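PDB 4WAC: glycosyl transferase, group 1 family protein from Staphylococcus aureus, which belongs to the group 1 glycosyl transferases, a family of the GT-B clan, and combines parallel-sheet domains with a long antiparallel beta meander. Local coordinates for residues R145-S150 against H157-F162; P180-N185 against G194-L199; N84-S89 against F173-G178. All coordinates share one frame; numbering follows the deposited sequence.

Contact 1. Residues R145-S150 against H157-F162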
loop_
_atom_site.group_PDB
_atom_site.type_symbol
_atom_site.label_atom_id
_atom_site.label_comp_id
_atom_site.label_asym_id
_atom_site.label_seq_id
_atom_site.Cartn_x
_atom_site.Cartn_y
_atom_site.Cartn_z
ATOM N N ARG A 145 13.214 -3.082 -7.996
ATOM C CA ARG A 145 13.317 -2.972 -9.441
ATOM C C ARG A 145 12.456 -1.800 -9.983
ATOM O O ARG A 145 11.271 -1.721 -9.663
ATOM C CB ARG A 145 12.872 -4.301 -10.099
ATOM C CG ARG A 145 12.889 -4.211 -11.617
ATOM C CD ARG A 145 12.701 -5.540 -12.266
ATOM N NE ARG A 145 11.393 -6.109 -11.963
ATOM C CZ ARG A 145 10.935 -7.219 -12.513
ATOM N NH1 ARG A 145 9.734 -7.657 -12.178
ATOM N NH2 ARG A 145 11.684 -7.888 -13.392
ATOM N N ILE A 146 13.025 -0.924 -10.804
ATOM C CA ILE A 146 12.242 0.122 -11.429
ATOM C C ILE A 146 12.102 -0.029 -12.947
ATOM O O ILE A 146 11.097 0.405 -13.534
ATOM C CB ILE A 146 12.835 1.520 -11.164
ATOM C CG1 ILE A 146 14.334 1.530 -11.461
ATOM C CG2 ILE A 146 12.501 1.994 -9.761
ATOM C CD1 ILE A 146 14.917 2.949 -11.501
ATOM N N GLU A 147 13.122 -0.608 -13.577
ATOM C CA GLU A 147 13.167 -0.699 -15.027
ATOM C C GLU A 147 13.713 -2.028 -15.511
ATOM O O GLU A 147 14.585 -2.632 -14.864
ATOM C CB GLU A 147 14.018 0.433 -15.590
ATOM C CG GLU A 147 13.271 1.778 -15.597
ATOM C CD GLU A 147 14.101 2.877 -16.213
ATOM O OE1 GLU A 147 15.324 2.883 -15.949
ATOM O OE2 GLU A 147 13.536 3.658 -17.031
ATOM N N ARG A 148 13.217 -2.484 -16.657
ATOM C CA ARG A 148 13.867 -3.607 -17.352
ATOM C C ARG A 148 14.092 -3.292 -18.809
ATOM O O ARG A 148 13.138 -2.948 -19.529
ATOM C CB ARG A 148 13.047 -4.908 -17.248
ATOM C CG ARG A 148 13.548 -5.978 -18.243
ATOM C CD ARG A 148 12.799 -7.285 -18.114
ATOM N NE ARG A 148 13.276 -8.014 -16.949
ATOM C CZ ARG A 148 12.931 -9.258 -16.614
ATOM N NH1 ARG A 148 12.083 -9.970 -17.352
ATOM N NH2 ARG A 148 13.448 -9.795 -15.521
ATOM N N PHE A 149 15.342 -3.396 -19.249
ATOM C CA PHE A 149 15.639 -3.282 -20.673
ATOM C C PHE A 149 15.717 -4.677 -21.292
ATOM O O PHE A 149 16.503 -5.512 -20.819
ATOM C CB PHE A 149 16.966 -2.549 -20.918
ATOM C CG PHE A 149 16.930 -1.061 -20.610
ATOM C CD1 PHE A 149 17.200 -0.588 -19.314
ATOM C CD2 PHE A 149 16.625 -0.130 -21.615
ATOM C CE1 PHE A 149 17.186 0.803 -19.029
ATOM C CE2 PHE A 149 16.605 1.260 -21.341
ATOM C CZ PHE A 149 16.902 1.717 -20.051
ATOM N N SER A 150 14.948 -4.924 -22.361
ATOM C CA SER A 150 15.031 -6.205 -23.069
ATOM C C SER A 150 15.769 -6.117 -24.367
ATOM O O SER A 150 15.533 -5.210 -25.182
ATOM C CB SER A 150 13.649 -6.773 -23.353
ATOM O OG SER A 150 13.034 -7.182 -22.141
ATOM N N HIS A 157 15.010 -3.687 -27.568
ATOM C CA HIS A 157 13.765 -3.490 -28.318
ATOM C C HIS A 157 12.669 -2.974 -27.410
ATOM O O HIS A 157 11.729 -2.341 -27.881
ATOM C CB HIS A 157 13.320 -4.783 -29.029
ATOM C CG HIS A 157 12.987 -5.907 -28.095
ATOM N ND1 HIS A 157 11.725 -6.098 -27.583
ATOM C CD2 HIS A 157 13.774 -6.880 -27.564
ATOM C CE1 HIS A 157 11.741 -7.155 -26.773
ATOM N NE2 HIS A 157 12.967 -7.641 -26.746
ATOM N N MET A 158 12.830 -3.158 -26.099
ATOM C CA MET A 158 11.785 -2.794 -25.152
ATOM C C MET A 158 12.377 -2.331 -23.832
ATOM O O MET A 158 13.414 -2.841 -23.396
ATOM C CB MET A 158 10.832 -3.987 -24.885
ATOM C CG MET A 158 9.637 -3.651 -23.916
ATOM S SD MET A 158 8.382 -5.006 -23.858
ATOM C CE MET A 158 9.378 -6.417 -23.393
ATOM N N LYS A 159 11.697 -1.368 -23.209
ATOM C CA LYS A 159 11.964 -0.953 -21.826
ATOM C C LYS A 159 10.675 -0.965 -21.053
ATOM O O LYS A 159 9.668 -0.390 -21.507
ATOM C CB LYS A 159 12.571 0.446 -21.740
ATOM C CG LYS A 159 12.807 0.880 -20.280
ATOM C CD LYS A 159 13.542 2.233 -20.156
ATOM C CE LYS A 159 12.608 3.471 -20.362
ATOM N NZ LYS A 159 11.696 3.760 -19.189
ATOM N N GLU A 160 10.706 -1.598 -19.885
ATOM C CA GLU A 160 9.548 -1.642 -19.019
ATOM C C GLU A 160 9.778 -0.945 -17.676
ATOM O O GLU A 160 10.873 -1.000 -17.095
ATOM C CB GLU A 160 9.124 -3.084 -18.774
ATOM C CG GLU A 160 8.519 -3.706 -20.009
ATOM C CD GLU A 160 8.294 -5.200 -19.820
ATOM O OE1 GLU A 160 9.295 -5.905 -19.528
ATOM O OE2 GLU A 160 7.118 -5.640 -19.912
ATOM N N THR A 161 8.728 -0.317 -17.169
ATOM C CA THR A 161 8.812 0.364 -15.898
ATOM C C THR A 161 7.954 -0.343 -14.871
ATOM O O THR A 161 6.820 -0.754 -15.159
ATOM C CB THR A 161 8.372 1.817 -16.054
ATOM O OG1 THR A 161 9.221 2.437 -17.019
ATOM C CG2 THR A 161 8.437 2.614 -14.701
ATOM N N PHE A 162 8.463 -0.435 -13.649
ATOM C CA PHE A 162 7.788 -1.211 -12.622
ATOM C C PHE A 162 7.325 -0.319 -11.492
ATOM O O PHE A 162 8.024 0.601 -11.136
ATOM C CB PHE A 162 8.730 -2.296 -12.105
ATOM C CG PHE A 162 9.075 -3.318 -13.149
ATOM C CD1 PHE A 162 10.123 -3.106 -14.030
ATOM C CD2 PHE A 162 8.309 -4.466 -13.286
ATOM C CE1 PHE A 162 10.421 -4.035 -15.021
ATOM C CE2 PHE A 162 8.612 -5.428 -14.281
ATOM C CZ PHE A 162 9.665 -5.210 -15.132
HETATM O O HOH W 1 11.690 -4.903 -21.096
#
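Residues 145-150 and 157-162 run antiparallel, their axes 167° apart, and are joined by paired backbone bonds between Arg148 and Glu160 and a further bond from Phe162 N to Ile146 O. On the face of Glu147, Phe149, Lys159 and Thr161, the aliphatic part of Lys159 runs over the Phe149 ring, with CG of Lys159 4.1 Å from the Phe149 ring centroid. The lysine then bends twice near its end, about CG-CD (chi3 80°) and CD-CE, which brings its NZ to the anti side of the Glu147 carboxylate, somewhat out of its plane; NZ to OE2 of Glu147 measures 2.8 Å. Both ends of this salt bridge have second partners: Arg100 for Glu147, and Thr123 of the second subunit for Lys159. Near the turn the pairing is interrupted by a classic beta bulge, where His157 and Met158 both face Ser150: Ser150 N donates to Met158 O, while Ser150 O accepts from His157 N. At the far end the Arg145 guanidinium lies flat on Phe162, planes 14° apart and centres 3.7 Å apart, a cation-pi stack. Asp138 and Asn166 hold that guanidinium from outside the pair. The edge of the same ring meets the aliphatic root of Arg148, whose CB is 3.6 Å from Phe162 CE1; Asp138 also takes the charge of Arg148. A water donates to Arg148 O (2.9 Å from the water oxygen) and to Glu160 OE1 and accepts from Ser150 OG, so Arg148 O is gripped by two donors, this water and Glu160 N.

Contact 2. Residues P180-N185 against G194-L199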
loop_
_atom_site.group_PDB
_atom_site.type_symbol
_atom_site.label_atom_id
_atom_site.label_comp_id
_atom_site.label_asym_id
_atom_site.label_seq_id
_atom_site.Cartn_x
_atom_site.Cartn_y
_atom_site.Cartn_z
ATOM N N PRO A 180 13.238 5.208 -29.518
ATOM C CA PRO A 180 11.874 4.957 -29.011
ATOM C C PRO A 180 10.849 5.436 -30.044
ATOM O O PRO A 180 11.017 6.538 -30.573
ATOM C CB PRO A 180 11.822 5.782 -27.713
ATOM C CG PRO A 180 12.831 6.953 -27.952
ATOM C CD PRO A 180 13.956 6.259 -28.757
ATOM N N TYR A 181 9.859 4.618 -30.404
ATOM C CA TYR A 181 8.912 5.055 -31.432
ATOM C C TYR A 181 7.506 5.007 -30.864
ATOM O O TYR A 181 6.660 5.798 -31.275
ATOM C CB TYR A 181 9.017 4.207 -32.734
ATOM C CG TYR A 181 8.767 2.724 -32.550
ATOM C CD1 TYR A 181 9.826 1.838 -32.242
ATOM C CD2 TYR A 181 7.489 2.194 -32.685
ATOM C CE1 TYR A 181 9.588 0.458 -32.066
ATOM C CE2 TYR A 181 7.247 0.848 -32.520
ATOM C CZ TYR A 181 8.292 -0.010 -32.207
ATOM O OH TYR A 181 8.023 -1.327 -32.025
ATOM N N ILE A 182 7.258 4.098 -29.917
ATOM C CA ILE A 182 5.987 4.072 -29.170
ATOM C C ILE A 182 6.190 3.869 -27.651
ATOM O O ILE A 182 7.017 3.075 -27.236
ATOM C CB ILE A 182 5.048 2.974 -29.713
ATOM C CG1 ILE A 182 4.320 3.483 -30.979
ATOM C CG2 ILE A 182 4.045 2.507 -28.677
ATOM C CD1 ILE A 182 3.511 2.404 -31.696
ATOM N N SER A 183 5.434 4.600 -26.830
ATOM C CA SER A 183 5.365 4.266 -25.426
ATOM C C SER A 183 3.914 4.193 -25.016
ATOM O O SER A 183 3.056 4.788 -25.689
ATOM C CB SER A 183 6.110 5.287 -24.569
ATOM O OG SER A 183 5.317 6.459 -24.513
ATOM N N ARG A 184 3.633 3.494 -23.905
ATOM C CA ARG A 184 2.239 3.346 -23.470
ATOM C C ARG A 184 2.050 3.020 -21.995
ATOM O O ARG A 184 2.903 2.399 -21.349
ATOM C CB ARG A 184 1.553 2.266 -24.322
ATOM C CG ARG A 184 2.128 0.886 -24.177
ATOM C CD ARG A 184 1.482 -0.038 -25.220
ATOM N NE ARG A 184 1.779 -1.437 -24.923
ATOM C CZ ARG A 184 1.211 -2.473 -25.530
ATOM N NH1 ARG A 184 0.280 -2.282 -26.464
ATOM N NH2 ARG A 184 1.564 -3.699 -25.189
ATOM N N ASN A 185 0.923 3.450 -21.457
ATOM C CA ASN A 185 0.602 3.177 -20.060
ATOM C C ASN A 185 0.026 1.791 -19.905
ATOM O O ASN A 185 -0.790 1.357 -20.737
ATOM C CB ASN A 185 -0.387 4.226 -19.502
ATOM C CG ASN A 185 0.238 5.608 -19.396
ATOM O OD1 ASN A 185 1.468 5.727 -19.306
ATOM N ND2 ASN A 185 -0.592 6.659 -19.368
ATOM N N GLY A 194 -3.408 1.375 -21.796
ATOM C CA GLY A 194 -4.081 2.664 -21.728
ATOM C C GLY A 194 -3.552 3.642 -22.765
ATOM O O GLY A 194 -3.293 3.247 -23.921
ATOM N N LYS A 195 -3.435 4.913 -22.375
ATOM C CA LYS A 195 -2.857 5.958 -23.214
ATOM C C LYS A 195 -1.651 5.394 -23.963
ATOM O O LYS A 195 -0.794 4.776 -23.349
ATOM C CB LYS A 195 -2.434 7.187 -22.380
ATOM C CG LYS A 195 -3.597 8.015 -21.773
ATOM C CD LYS A 195 -4.461 8.646 -22.861
ATOM C CE LYS A 195 -3.677 9.584 -23.781
ATOM N NZ LYS A 195 -3.094 10.725 -22.956
ATOM N N THR A 196 -1.644 5.561 -25.289
ATOM C CA THR A 196 -0.552 5.133 -26.148
ATOM C C THR A 196 0.050 6.308 -26.890
ATOM O O THR A 196 -0.673 7.057 -27.580
ATOM C CB THR A 196 -1.029 4.085 -27.183
ATOM O OG1 THR A 196 -1.563 2.961 -26.485
ATOM C CG2 THR A 196 0.107 3.595 -28.035
ATOM N N TYR A 197 1.363 6.472 -26.777
ATOM C CA TYR A 197 2.013 7.633 -27.379
ATOM C C TYR A 197 2.860 7.201 -28.560
ATOM O O TYR A 197 3.820 6.436 -28.407
ATOM C CB TYR A 197 2.850 8.386 -26.316
ATOM C CG TYR A 197 1.983 8.858 -25.168
ATOM C CD1 TYR A 197 1.180 10.009 -25.308
ATOM C CD2 TYR A 197 1.948 8.158 -23.956
ATOM C CE1 TYR A 197 0.357 10.445 -24.257
ATOM C CE2 TYR A 197 1.162 8.581 -22.908
ATOM C CZ TYR A 197 0.353 9.717 -23.062
ATOM O OH TYR A 197 -0.456 10.103 -22.037
ATOM N N VAL A 198 2.460 7.650 -29.749
ATOM C CA VAL A 198 3.215 7.379 -30.962
ATOM C C VAL A 198 4.237 8.512 -31.093
ATOM O O VAL A 198 3.978 9.582 -31.676
ATOM C CB VAL A 198 2.295 7.227 -32.185
ATOM C CG1 VAL A 198 3.108 6.898 -33.443
ATOM C CG2 VAL A 198 1.302 6.076 -31.951
ATOM N N LEU A 199 5.380 8.285 -30.451
ATOM C CA LEU A 199 6.484 9.236 -30.373
ATOM C C LEU A 199 7.022 9.621 -31.751
ATOM O O LEU A 199 7.277 10.793 -32.007
ATOM C CB LEU A 199 7.627 8.650 -29.499
ATOM C CG LEU A 199 7.222 8.194 -28.084
ATOM C CD1 LEU A 199 8.293 7.379 -27.404
ATOM C CD2 LEU A 199 6.830 9.379 -27.196
HETATM O O HOH W 2 -0.794 0.232 -27.443
HETATM O O HOH W 3 -3.635 5.319 -19.443
HETATM O O HOH W 4 0.212 9.416 -19.560
#
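Ser183 and Tyr197 face each other as an antiparallel hydrogen-bonded pair: Ser183 N donates to Tyr197 O at 2.9 Å in the carbonyl plane, and Tyr197 N donates back to Ser183 O at 2.6 Å. Toward the turn Asn185 continues the ladder with both backbone groups, its N reaching Lys195 O at 2.9 Å and its O accepting from Gly194 N. Side-chain polarity is handled partly through water. The Asn185 amide turns ND2 along the aliphatic start of Lys195, 3.6 Å from Lys195 CB, and donates a hydrogen bond to a water that also meets Tyr197 OH; OD1 of Asn185 is taken by Asn143 of the second subunit. Lys195 curls back on itself, its three outer bonds all turned the same way, close to -60°, and thereby sets NZ 2.9 Å from Tyr197 OH, with Glu204 as a salt-bridge partner. On the face of Ile182, Arg184 and Thr196, another water lies at the edge of the Arg184 guanidinium, accepting from NH1 and bridging to Thr196 OG1, while Gln171 accepts from NE of Arg184. Farther along, the packing turns apolar: Ile182 CG1 lies 4.1 Å from Val198 CG2, and Leu199 CD1 comes 3.9 Å from Pro180 CB. Phe117 of the second subunit meets the Tyr197 ring and packs on Leu199, so the face carrying Tyr197 is also an interface between subunits. The whole is a beta hairpin within an antiparallel meander, whose second strand runs out in an inverse gamma turn centred on Val198.

Contact 3. Residues N84-S89 against F173-G178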
loop_
_atom_site.group_PDB
_atom_site.type_symbol
_atom_site.label_atom_id
_atom_site.label_comp_id
_atom_site.label_asym_id
_atom_site.label_seq_id
_atom_site.Cartn_x
_atom_site.Cartn_y
_atom_site.Cartn_z
ATOM N N ASN A 84 12.954 4.578 -40.837
ATOM C CA ASN A 84 13.220 5.518 -41.940
ATOM C C ASN A 84 13.306 7.013 -41.614
ATOM O O ASN A 84 13.382 7.848 -42.529
ATOM C CB ASN A 84 12.152 5.353 -42.989
ATOM C CG ASN A 84 12.414 4.185 -43.835
ATOM O OD1 ASN A 84 11.539 3.333 -44.047
ATOM N ND2 ASN A 84 13.643 4.127 -44.358
ATOM N N LYS A 85 13.286 7.351 -40.332
ATOM C CA LYS A 85 13.483 8.730 -39.943
ATOM C C LYS A 85 14.903 8.983 -39.398
ATOM O O LYS A 85 15.373 10.106 -39.420
ATOM C CB LYS A 85 12.410 9.134 -38.917
ATOM C CG LYS A 85 11.209 9.805 -39.587
ATOM C CD LYS A 85 9.976 9.835 -38.710
ATOM C CE LYS A 85 8.847 10.680 -39.291
ATOM N NZ LYS A 85 8.619 10.492 -40.768
ATOM N N HIS A 86 15.595 7.943 -38.934
ATOM C CA HIS A 86 16.935 8.140 -38.372
ATOM C C HIS A 86 17.996 7.369 -39.149
ATOM O O HIS A 86 17.767 6.234 -39.560
ATOM C CB HIS A 86 16.975 7.716 -36.901
ATOM C CG HIS A 86 15.905 8.340 -36.065
ATOM N ND1 HIS A 86 14.722 7.701 -35.764
ATOM C CD2 HIS A 86 15.849 9.547 -35.446
ATOM C CE1 HIS A 86 13.971 8.494 -35.013
ATOM N NE2 HIS A 86 14.632 9.618 -34.816
ATOM N N PHE A 87 19.165 7.977 -39.328
ATOM C CA PHE A 87 20.224 7.389 -40.143
ATOM C C PHE A 87 21.552 7.392 -39.409
ATOM O O PHE A 87 22.618 7.645 -39.965
ATOM C CB PHE A 87 20.264 8.097 -41.469
ATOM C CG PHE A 87 18.953 7.992 -42.180
ATOM C CD1 PHE A 87 18.560 6.778 -42.728
ATOM C CD2 PHE A 87 18.065 9.059 -42.218
ATOM C CE1 PHE A 87 17.311 6.649 -43.362
ATOM C CE2 PHE A 87 16.831 8.938 -42.831
ATOM C CZ PHE A 87 16.456 7.749 -43.412
ATOM N N LYS A 88 21.436 7.021 -38.147
ATOM C CA LYS A 88 22.513 7.025 -37.172
ATOM C C LYS A 88 21.958 6.279 -35.960
ATOM O O LYS A 88 20.861 6.564 -35.510
ATOM C CB LYS A 88 22.931 8.473 -36.845
ATOM C CG LYS A 88 23.567 8.678 -35.508
ATOM C CD LYS A 88 24.314 10.018 -35.367
ATOM C CE LYS A 88 23.462 11.229 -35.548
ATOM N NZ LYS A 88 24.275 12.396 -35.025
ATOM N N SER A 89 22.686 5.299 -35.453
ATOM C CA SER A 89 22.186 4.544 -34.303
ATOM C C SER A 89 22.097 5.402 -33.033
ATOM O O SER A 89 22.863 6.353 -32.825
ATOM C CB SER A 89 23.056 3.293 -34.083
ATOM O OG SER A 89 24.433 3.574 -34.221
ATOM N N PHE A 173 8.909 0.933 -26.789
ATOM C CA PHE A 173 9.395 0.039 -27.853
ATOM C C PHE A 173 10.410 0.778 -28.663
ATOM O O PHE A 173 10.147 1.916 -29.032
ATOM C CB PHE A 173 8.240 -0.423 -28.746
ATOM C CG PHE A 173 7.124 -1.048 -27.973
ATOM C CD1 PHE A 173 7.421 -1.920 -26.948
ATOM C CD2 PHE A 173 5.782 -0.772 -28.271
ATOM C CE1 PHE A 173 6.411 -2.544 -26.206
ATOM C CE2 PHE A 173 4.745 -1.351 -27.507
ATOM C CZ PHE A 173 5.064 -2.237 -26.463
ATOM N N TYR A 174 11.557 0.158 -28.946
ATOM C CA TYR A 174 12.587 0.857 -29.694
ATOM C C TYR A 174 12.749 0.268 -31.095
ATOM O O TYR A 174 12.553 -0.927 -31.306
ATOM C CB TYR A 174 13.940 0.783 -28.962
ATOM C CG TYR A 174 13.922 1.347 -27.575
ATOM C CD1 TYR A 174 13.526 0.554 -26.491
ATOM C CD2 TYR A 174 14.302 2.665 -27.335
ATOM C CE1 TYR A 174 13.521 1.052 -25.218
ATOM C CE2 TYR A 174 14.288 3.189 -26.048
ATOM C CZ TYR A 174 13.894 2.378 -25.002
ATOM O OH TYR A 174 13.833 2.887 -23.726
ATOM N N ASP A 175 13.160 1.102 -32.037
ATOM C CA ASP A 175 13.232 0.642 -33.395
ATOM C C ASP A 175 14.588 -0.081 -33.536
ATOM O O ASP A 175 15.301 -0.263 -32.547
ATOM C CB ASP A 175 13.032 1.796 -34.410
ATOM C CG ASP A 175 14.146 2.814 -34.383
ATOM O OD1 ASP A 175 15.255 2.490 -33.903
ATOM O OD2 ASP A 175 13.947 3.910 -34.958
ATOM N N GLU A 176 14.949 -0.473 -34.748
ATOM C CA GLU A 176 16.130 -1.277 -34.949
ATOM C C GLU A 176 17.416 -0.446 -34.856
ATOM O O GLU A 176 18.486 -1.015 -34.819
ATOM C CB GLU A 176 16.047 -2.015 -36.298
ATOM C CG GLU A 176 14.852 -3.008 -36.374
ATOM C CD GLU A 176 14.603 -3.587 -37.781
ATOM O OE1 GLU A 176 13.548 -4.240 -37.989
ATOM O OE2 GLU A 176 15.457 -3.401 -38.679
ATOM N N LYS A 177 17.324 0.881 -34.826
ATOM C CA LYS A 177 18.535 1.696 -34.646
ATOM C C LYS A 177 18.634 2.217 -33.200
ATOM O O LYS A 177 19.503 3.034 -32.894
ATOM C CB LYS A 177 18.560 2.878 -35.622
ATOM C CG LYS A 177 18.680 2.431 -37.056
ATOM C CD LYS A 177 18.294 3.479 -38.044
ATOM C CE LYS A 177 17.876 2.788 -39.368
ATOM N NZ LYS A 177 17.722 3.762 -40.460
ATOM N N GLY A 178 17.744 1.741 -32.335
ATOM C CA GLY A 178 17.700 2.145 -30.932
ATOM C C GLY A 178 16.778 3.319 -30.525
ATOM O O GLY A 178 16.797 3.743 -29.373
#
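Lys177 reaches out of a type I beta turn, Asp175 to Gly178, to the loop 84-89 that links helix 74-83 to helix 91-101. The turn is also an Asx turn, since Asp175 OD1 accepts from Lys177 N at 2.8 Å, approached from above the carboxylate plane. Lys177 CB points toward the loop and lies 4.3 Å from Lys88 O. CG stands anti to the carbonyl carbon (chi1 -66°), and the extended chain beyond it carries the remaining atoms to His86: Lys177 CD comes 3.2 Å from His86 O, and CE lies slightly farther from that same oxygen. At the tip, NZ donates to His86 O with the nitrogen almost in line with the carbonyl, an angle of 170° at the oxygen, and gives a second bond to Asn83 O at the end of the helix. Two carbonyls thus hold the ammonium group, and Phe87 CD1 lies 3.9 Å from Lys177 NZ. The His86 ring stacks on Tyr179, while Asp175 OD2 is fixed by Ser82. On the backbone side of the lysine, Ser89 CA makes a C-H...O contact with Lys177 O, 3.4 Å apart.

Overall arrangement
Strand 168-174, entering contact 3 at Phe173, lies in the antiparallel sheet between the two hairpins of contacts 1 and 2. On one side His157 O and Tyr174 N, 2.7 Å apart, probably hydrogen-bond contact 1 to contact 3; on the other, Ile182 O and Phe173 N, 2.9 Å apart, probably do the same for contact 2. Contacts 1 and 2 do not touch, their centres standing 14 Å apart, whereas contact 3 is centred 18 Å from contact 1 and 16 Å from contact 2. Contacts 1 and 2 both touch the second subunit; segment 173-178 reaches it through Tyr174. Acetate, probably from the crystallisation liquor, lies about 4 Å from the Pro180 side chain, and acetate is equally close to that of His86.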